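Local atomic coordinates of Afp (Microbacterium arborescens, PDB entry 2YJK), a protein that probably takes up and stores iron as a Dps-family mini-ferritin, a hollow shell of twelve subunits that binds ferric iron. Residues 113-127 with 141-155. Residues are numbered along the deposited sequence; the frame is centred on the assembly and turned at random.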
loop_
_atom_site.group_PDB
_atom_site.type_symbol
_atom_site.label_atom_id
_atom_site.label_comp_id
_atom_site.label_asym_id
_atom_site.label_seq_id
_atom_site.Cartn_x
_atom_site.Cartn_y
_atom_site.Cartn_z
ATOM N N VAL C 113 -33.776 1.592 -9.167
ATOM C CA VAL C 113 -34.040 2.949 -9.654
ATOM C C VAL C 113 -35.315 3.524 -9.046
ATOM O O VAL C 113 -35.344 4.693 -8.679
ATOM C CB VAL C 113 -34.026 3.045 -11.220
ATOM C CG1 VAL C 113 -34.406 4.445 -11.730
ATOM C CG2 VAL C 113 -32.656 2.663 -11.703
ATOM N N SER C 114 -36.366 2.731 -8.941
ATOM C CA SER C 114 -37.557 3.207 -8.250
ATOM C C SER C 114 -37.253 3.669 -6.807
ATOM O O SER C 114 -37.656 4.808 -6.437
ATOM C CB SER C 114 -38.635 2.131 -8.294
ATOM O OG SER C 114 -39.727 2.498 -7.494
ATOM N N ASP C 115 -36.548 2.838 -6.002
ATOM C CA ASP C 115 -36.156 3.215 -4.622
ATOM C C ASP C 115 -35.189 4.471 -4.692
ATOM O O ASP C 115 -35.353 5.458 -3.957
ATOM C CB ASP C 115 -35.481 2.030 -3.834
ATOM C CG ASP C 115 -36.419 0.686 -3.669
ATOM O OD1 ASP C 115 -37.556 0.510 -4.305
ATOM O OD2 ASP C 115 -35.944 -0.247 -2.880
ATOM N N ILE C 116 -34.212 4.494 -5.594
ATOM C CA ILE C 116 -33.414 5.736 -5.742
ATOM C C ILE C 116 -34.257 7.032 -6.068
ATOM O O ILE C 116 -33.997 8.123 -5.554
ATOM C CB ILE C 116 -32.305 5.513 -6.741
ATOM C CG1 ILE C 116 -31.217 4.653 -6.102
ATOM C CG2 ILE C 116 -31.736 6.819 -7.217
ATOM C CD1 ILE C 116 -30.204 4.085 -7.122
ATOM N N ASP C 117 -35.283 6.895 -6.894
ATOM C CA ASP C 117 -36.095 8.016 -7.318
ATOM C C ASP C 117 -36.812 8.575 -6.106
ATOM O O ASP C 117 -36.941 9.779 -6.003
ATOM C CB ASP C 117 -37.142 7.628 -8.394
ATOM C CG ASP C 117 -36.548 7.517 -9.832
ATOM O OD1 ASP C 117 -35.373 7.903 -10.109
ATOM O OD2 ASP C 117 -37.305 7.015 -10.715
ATOM N N ALA C 118 -37.270 7.702 -5.205
ATOM C CA ALA C 118 -37.919 8.129 -3.924
ATOM C C ALA C 118 -36.905 8.913 -3.032
ATOM O O ALA C 118 -37.274 9.942 -2.441
ATOM C CB ALA C 118 -38.478 6.909 -3.128
ATOM N N ALA C 119 -35.646 8.441 -2.963
ATOM C CA ALA C 119 -34.617 9.155 -2.191
ATOM C C ALA C 119 -34.332 10.525 -2.805
ATOM O O ALA C 119 -34.216 11.531 -2.060
ATOM C CB ALA C 119 -33.354 8.349 -2.070
ATOM N N LEU C 120 -34.277 10.579 -4.137
ATOM C CA LEU C 120 -34.036 11.852 -4.857
ATOM C C LEU C 120 -35.060 12.935 -4.558
ATOM O O LEU C 120 -34.695 14.111 -4.388
ATOM C CB LEU C 120 -33.904 11.670 -6.388
ATOM C CG LEU C 120 -32.599 10.996 -6.788
ATOM C CD1 LEU C 120 -32.608 10.646 -8.272
ATOM C CD2 LEU C 120 -31.372 11.890 -6.442
ATOM N N VAL C 121 -36.334 12.564 -4.507
ATOM C CA VAL C 121 -37.386 13.486 -4.114
ATOM C C VAL C 121 -37.072 14.031 -2.722
ATOM O O VAL C 121 -37.177 15.213 -2.504
ATOM C CB VAL C 121 -38.822 12.794 -4.150
ATOM C CG1 VAL C 121 -39.942 13.594 -3.295
ATOM C CG2 VAL C 121 -39.275 12.590 -5.608
ATOM N N ASP C 122 -36.669 13.187 -1.783
ATOM C CA ASP C 122 -36.377 13.684 -0.424
ATOM C C ASP C 122 -35.067 14.498 -0.383
ATOM O O ASP C 122 -34.977 15.476 0.344
ATOM C CB ASP C 122 -36.363 12.555 0.592
ATOM C CG ASP C 122 -37.796 12.020 0.941
ATOM O OD1 ASP C 122 -38.841 12.782 0.960
ATOM O OD2 ASP C 122 -37.879 10.808 1.262
ATOM N N LEU C 123 -34.058 14.132 -1.185
ATOM C CA LEU C 123 -32.848 14.982 -1.264
ATOM C C LEU C 123 -33.164 16.392 -1.834
ATOM O O LEU C 123 -32.640 17.419 -1.335
ATOM C CB LEU C 123 -31.714 14.284 -2.007
ATOM C CG LEU C 123 -31.065 13.154 -1.192
ATOM C CD1 LEU C 123 -30.482 12.114 -2.127
ATOM C CD2 LEU C 123 -30.003 13.708 -0.212
ATOM N N GLN C 124 -34.040 16.452 -2.839
ATOM C CA GLN C 124 -34.345 17.725 -3.470
ATOM C C GLN C 124 -35.192 18.562 -2.502
ATOM O O GLN C 124 -34.882 19.699 -2.264
ATOM C CB GLN C 124 -35.003 17.552 -4.853
ATOM C CG GLN C 124 -35.184 18.897 -5.682
ATOM C CD GLN C 124 -33.820 19.610 -5.989
ATOM O OE1 GLN C 124 -32.848 18.974 -6.427
ATOM N NE2 GLN C 124 -33.749 20.912 -5.717
ATOM N N ALA C 125 -36.136 17.954 -1.812
ATOM C CA ALA C 125 -36.758 18.669 -0.690
ATOM C C ALA C 125 -35.744 19.184 0.387
ATOM O O ALA C 125 -35.881 20.293 0.895
ATOM C CB ALA C 125 -37.875 17.821 -0.045
ATOM N N ALA C 126 -34.727 18.390 0.727
ATOM C CA ALA C 126 -33.755 18.886 1.731
ATOM C C ALA C 126 -32.966 20.059 1.185
ATOM O O ALA C 126 -32.792 21.017 1.872
ATOM C CB ALA C 126 -32.839 17.800 2.243
ATOM N N ILE C 127 -32.559 19.991 -0.075
ATOM C CA ILE C 127 -31.771 21.058 -0.697
ATOM C C ILE C 127 -32.571 22.350 -0.754
ATOM O O ILE C 127 -32.045 23.407 -0.407
ATOM C CB ILE C 127 -31.257 20.652 -2.111
ATOM C CG1 ILE C 127 -30.259 19.503 -1.956
ATOM C CG2 ILE C 127 -30.592 21.838 -2.852
ATOM C CD1 ILE C 127 -30.129 18.680 -3.187
ATOM N N ALA C 141 -26.635 17.490 1.799
ATOM C CA ALA C 141 -27.715 16.982 0.910
ATOM C C ALA C 141 -27.256 17.062 -0.516
ATOM O O ALA C 141 -27.435 16.126 -1.294
ATOM C CB ALA C 141 -29.009 17.782 1.082
ATOM N N ILE C 142 -26.593 18.160 -0.855
ATOM C CA ILE C 142 -26.023 18.305 -2.195
ATOM C C ILE C 142 -25.000 17.216 -2.530
ATOM O O ILE C 142 -25.045 16.605 -3.623
ATOM C CB ILE C 142 -25.410 19.709 -2.433
ATOM C CG1 ILE C 142 -26.547 20.728 -2.660
ATOM C CG2 ILE C 142 -24.571 19.655 -3.686
ATOM C CD1 ILE C 142 -26.116 22.228 -2.458
ATOM N N GLU C 143 -24.061 16.984 -1.607
ATOM C CA GLU C 143 -23.034 15.983 -1.839
ATOM C C GLU C 143 -23.694 14.568 -2.032
ATOM O O GLU C 143 -23.344 13.833 -2.954
ATOM C CB GLU C 143 -22.053 15.985 -0.669
ATOM C CG GLU C 143 -21.061 14.783 -0.623
ATOM C CD GLU C 143 -20.333 14.752 0.730
ATOM O OE1 GLU C 143 -19.552 15.681 0.977
ATOM O OE2 GLU C 143 -20.582 13.835 1.557
ATOM N N ILE C 144 -24.639 14.187 -1.182
ATOM C CA ILE C 144 -25.279 12.897 -1.370
ATOM C C ILE C 144 -26.096 12.832 -2.731
ATOM O O ILE C 144 -26.049 11.821 -3.463
ATOM C CB ILE C 144 -26.263 12.560 -0.209
ATOM C CG1 ILE C 144 -25.522 12.359 1.147
ATOM C CG2 ILE C 144 -27.078 11.279 -0.576
ATOM C CD1 ILE C 144 -26.435 12.516 2.391
ATOM N N LYS C 145 -26.851 13.907 -3.055
ATOM C CA LYS C 145 -27.520 13.956 -4.383
ATOM C C LYS C 145 -26.583 13.744 -5.618
ATOM O O LYS C 145 -26.943 13.038 -6.571
ATOM C CB LYS C 145 -28.342 15.225 -4.565
ATOM C CG LYS C 145 -29.371 15.015 -5.672
ATOM C CD LYS C 145 -30.291 16.245 -5.836
ATOM C CE LYS C 145 -31.467 15.979 -6.856
ATOM N NZ LYS C 145 -30.960 15.662 -8.196
ATOM N N ARG C 146 -25.402 14.337 -5.619
ATOM C CA ARG C 146 -24.458 14.110 -6.736
ATOM C C ARG C 146 -24.132 12.627 -6.879
ATOM O O ARG C 146 -24.201 12.081 -8.006
ATOM C CB ARG C 146 -23.131 14.875 -6.565
ATOM C CG ARG C 146 -23.272 16.349 -6.843
ATOM C CD ARG C 146 -21.972 17.035 -6.564
ATOM N NE ARG C 146 -20.887 16.486 -7.382
ATOM C CZ ARG C 146 -19.640 16.954 -7.338
ATOM N NH1 ARG C 146 -19.345 17.986 -6.565
ATOM N NH2 ARG C 146 -18.688 16.399 -8.049
ATOM N N GLY C 147 -23.776 11.985 -5.773
ATOM C CA GLY C 147 -23.473 10.544 -5.803
ATOM C C GLY C 147 -24.653 9.675 -6.217
ATOM O O GLY C 147 -24.479 8.729 -6.977
ATOM N N VAL C 148 -25.850 9.993 -5.737
ATOM C CA VAL C 148 -27.028 9.209 -6.005
ATOM C C VAL C 148 -27.441 9.351 -7.480
ATOM O O VAL C 148 -27.712 8.322 -8.147
ATOM C CB VAL C 148 -28.182 9.583 -5.023
ATOM C CG1 VAL C 148 -29.509 8.798 -5.328
ATOM C CG2 VAL C 148 -27.806 9.214 -3.577
ATOM N N ASP C 149 -27.386 10.586 -7.998
ATOM C CA ASP C 149 -27.566 10.916 -9.436
ATOM C C ASP C 149 -26.648 10.119 -10.331
ATOM O O ASP C 149 -27.052 9.602 -11.385
ATOM C CB ASP C 149 -27.297 12.398 -9.693
ATOM C CG ASP C 149 -28.524 13.267 -9.398
ATOM O OD1 ASP C 149 -29.608 12.661 -9.245
ATOM O OD2 ASP C 149 -28.432 14.519 -9.293
ATOM N N LYS C 150 -25.410 9.952 -9.904
ATOM C CA LYS C 150 -24.501 9.202 -10.734
ATOM C C LYS C 150 -24.784 7.662 -10.714
ATOM O O LYS C 150 -24.767 7.007 -11.759
ATOM C CB LYS C 150 -23.069 9.570 -10.322
ATOM C CG LYS C 150 -22.006 8.809 -11.081
ATOM C CD LYS C 150 -20.600 9.166 -10.545
ATOM C CE LYS C 150 -19.567 8.652 -11.533
ATOM N NZ LYS C 150 -18.182 8.632 -10.964
ATOM N N ASP C 151 -25.013 7.099 -9.522
ATOM C CA ASP C 151 -25.417 5.700 -9.337
ATOM C C ASP C 151 -26.688 5.392 -10.126
ATOM O O ASP C 151 -26.779 4.349 -10.769
ATOM C CB ASP C 151 -25.639 5.390 -7.859
ATOM C CG ASP C 151 -24.275 5.333 -7.056
ATOM O OD1 ASP C 151 -23.182 5.140 -7.695
ATOM O OD2 ASP C 151 -24.319 5.488 -5.792
ATOM N N ARG C 152 -27.633 6.312 -10.129
ATOM C CA ARG C 152 -28.832 6.171 -10.952
ATOM C C ARG C 152 -28.492 6.074 -12.464
ATOM O O ARG C 152 -29.043 5.220 -13.159
ATOM C CB ARG C 152 -29.781 7.334 -10.698
ATOM C CG ARG C 152 -31.191 7.201 -11.314
ATOM C CD ARG C 152 -31.977 8.510 -11.236
ATOM N NE ARG C 152 -33.289 8.356 -11.879
ATOM C CZ ARG C 152 -33.635 8.807 -13.089
ATOM N NH1 ARG C 152 -32.801 9.516 -13.816
ATOM N NH2 ARG C 152 -34.853 8.563 -13.570
ATOM N N TRP C 153 -27.585 6.918 -12.958
ATOM C CA TRP C 153 -27.199 6.859 -14.337
ATOM C C TRP C 153 -26.580 5.478 -14.660
ATOM O O TRP C 153 -26.976 4.850 -15.647
ATOM C CB TRP C 153 -26.251 8.021 -14.662
ATOM C CG TRP C 153 -25.342 7.805 -15.872
ATOM C CD1 TRP C 153 -25.710 7.344 -17.095
ATOM C CD2 TRP C 153 -23.909 8.065 -15.946
ATOM N NE1 TRP C 153 -24.597 7.260 -17.929
ATOM C CE2 TRP C 153 -23.490 7.712 -17.260
ATOM C CE3 TRP C 153 -22.941 8.548 -15.018
ATOM C CZ2 TRP C 153 -22.132 7.828 -17.697
ATOM C CZ3 TRP C 153 -21.585 8.685 -15.451
ATOM C CH2 TRP C 153 -21.202 8.324 -16.782
ATOM N N PHE C 154 -25.628 5.023 -13.834
ATOM C CA PHE C 154 -24.991 3.736 -14.048
ATOM C C PHE C 154 -25.996 2.599 -14.128
ATOM O O PHE C 154 -25.844 1.731 -14.958
ATOM C CB PHE C 154 -23.980 3.436 -12.978
ATOM C CG PHE C 154 -22.695 4.179 -13.133
ATOM C CD1 PHE C 154 -22.543 5.194 -14.062
ATOM C CD2 PHE C 154 -21.635 3.909 -12.284
ATOM C CE1 PHE C 154 -21.330 5.881 -14.186
ATOM C CE2 PHE C 154 -20.427 4.605 -12.419
ATOM C CZ PHE C 154 -20.293 5.586 -13.381
ATOM N N LEU C 155 -27.050 2.664 -13.313
ATOM C CA LEU C 155 -28.107 1.675 -13.336
ATOM C C LEU C 155 -28.946 1.841 -14.589
ATOM O O LEU C 155 -29.097 0.894 -15.365
ATOM C CB LEU C 155 -28.931 1.737 -12.032
ATOM C CG LEU C 155 -28.166 1.173 -10.816
ATOM C CD1 LEU C 155 -28.639 1.759 -9.523
ATOM C CD2 LEU C 155 -28.217 -0.362 -10.711
#
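Arg152 reaches across from residues 141-155 to Asp117 of 113-127 and makes the one salt bridge between the two segments. Its NE donates to Asp117 OD1 over 2.8 Å, meeting that oxygen nearly end-on to the C-O bond. The fit is imperfect: the carboxylate and guanidinium planes are turned 37° apart. Arg152 CG stands anti to the backbone N (chi1 -170°) and the chain runs extended to NE, which carries the arginine over Ile116 and sets Arg152 CD 3.7 Å from Leu120 CD1. With an alanine in place of Arg152, the Asp117 carboxylate would probably lose its cationic mate and Leu120 CD1 the methylene that covers it. Lys145 sends its charge one turn on along its own helix: NZ makes a 3.0 Å salt bridge to the syn lone pair of Asp149 OD2, the oxygen that also takes a salt bridge from Arg75 of a second subunit. The methylenes of Lys145 serve the partner helix, Lys145 CD lying 3.6 Å from Ile127 CD1, while Gln124 OE1 merely touches Lys145 CE and the amide NE2 bonds to Asp128. The axes of residues 113-127 and 141-155 come within 9.3 Å and cross at -151°, antiparallel neighbours on the last two long helices (105-130 and 135-156) of the ferritin-like four-helix bundle. Leu120, Leu123, Lys145 and Arg152 interlock as knobs into holes; Leu123 sits among Ala141, Ile144, Lys145 and Val148. Deeper in, Ile116 CG2 presses on Val148 CG1 at 3.5 Å, and Ile116 CD1 meets Leu155 CD1. Tyr68 of helix 51-78 touches Val148 and Ile144, and Val28 of helix 15-45 packs against Leu123.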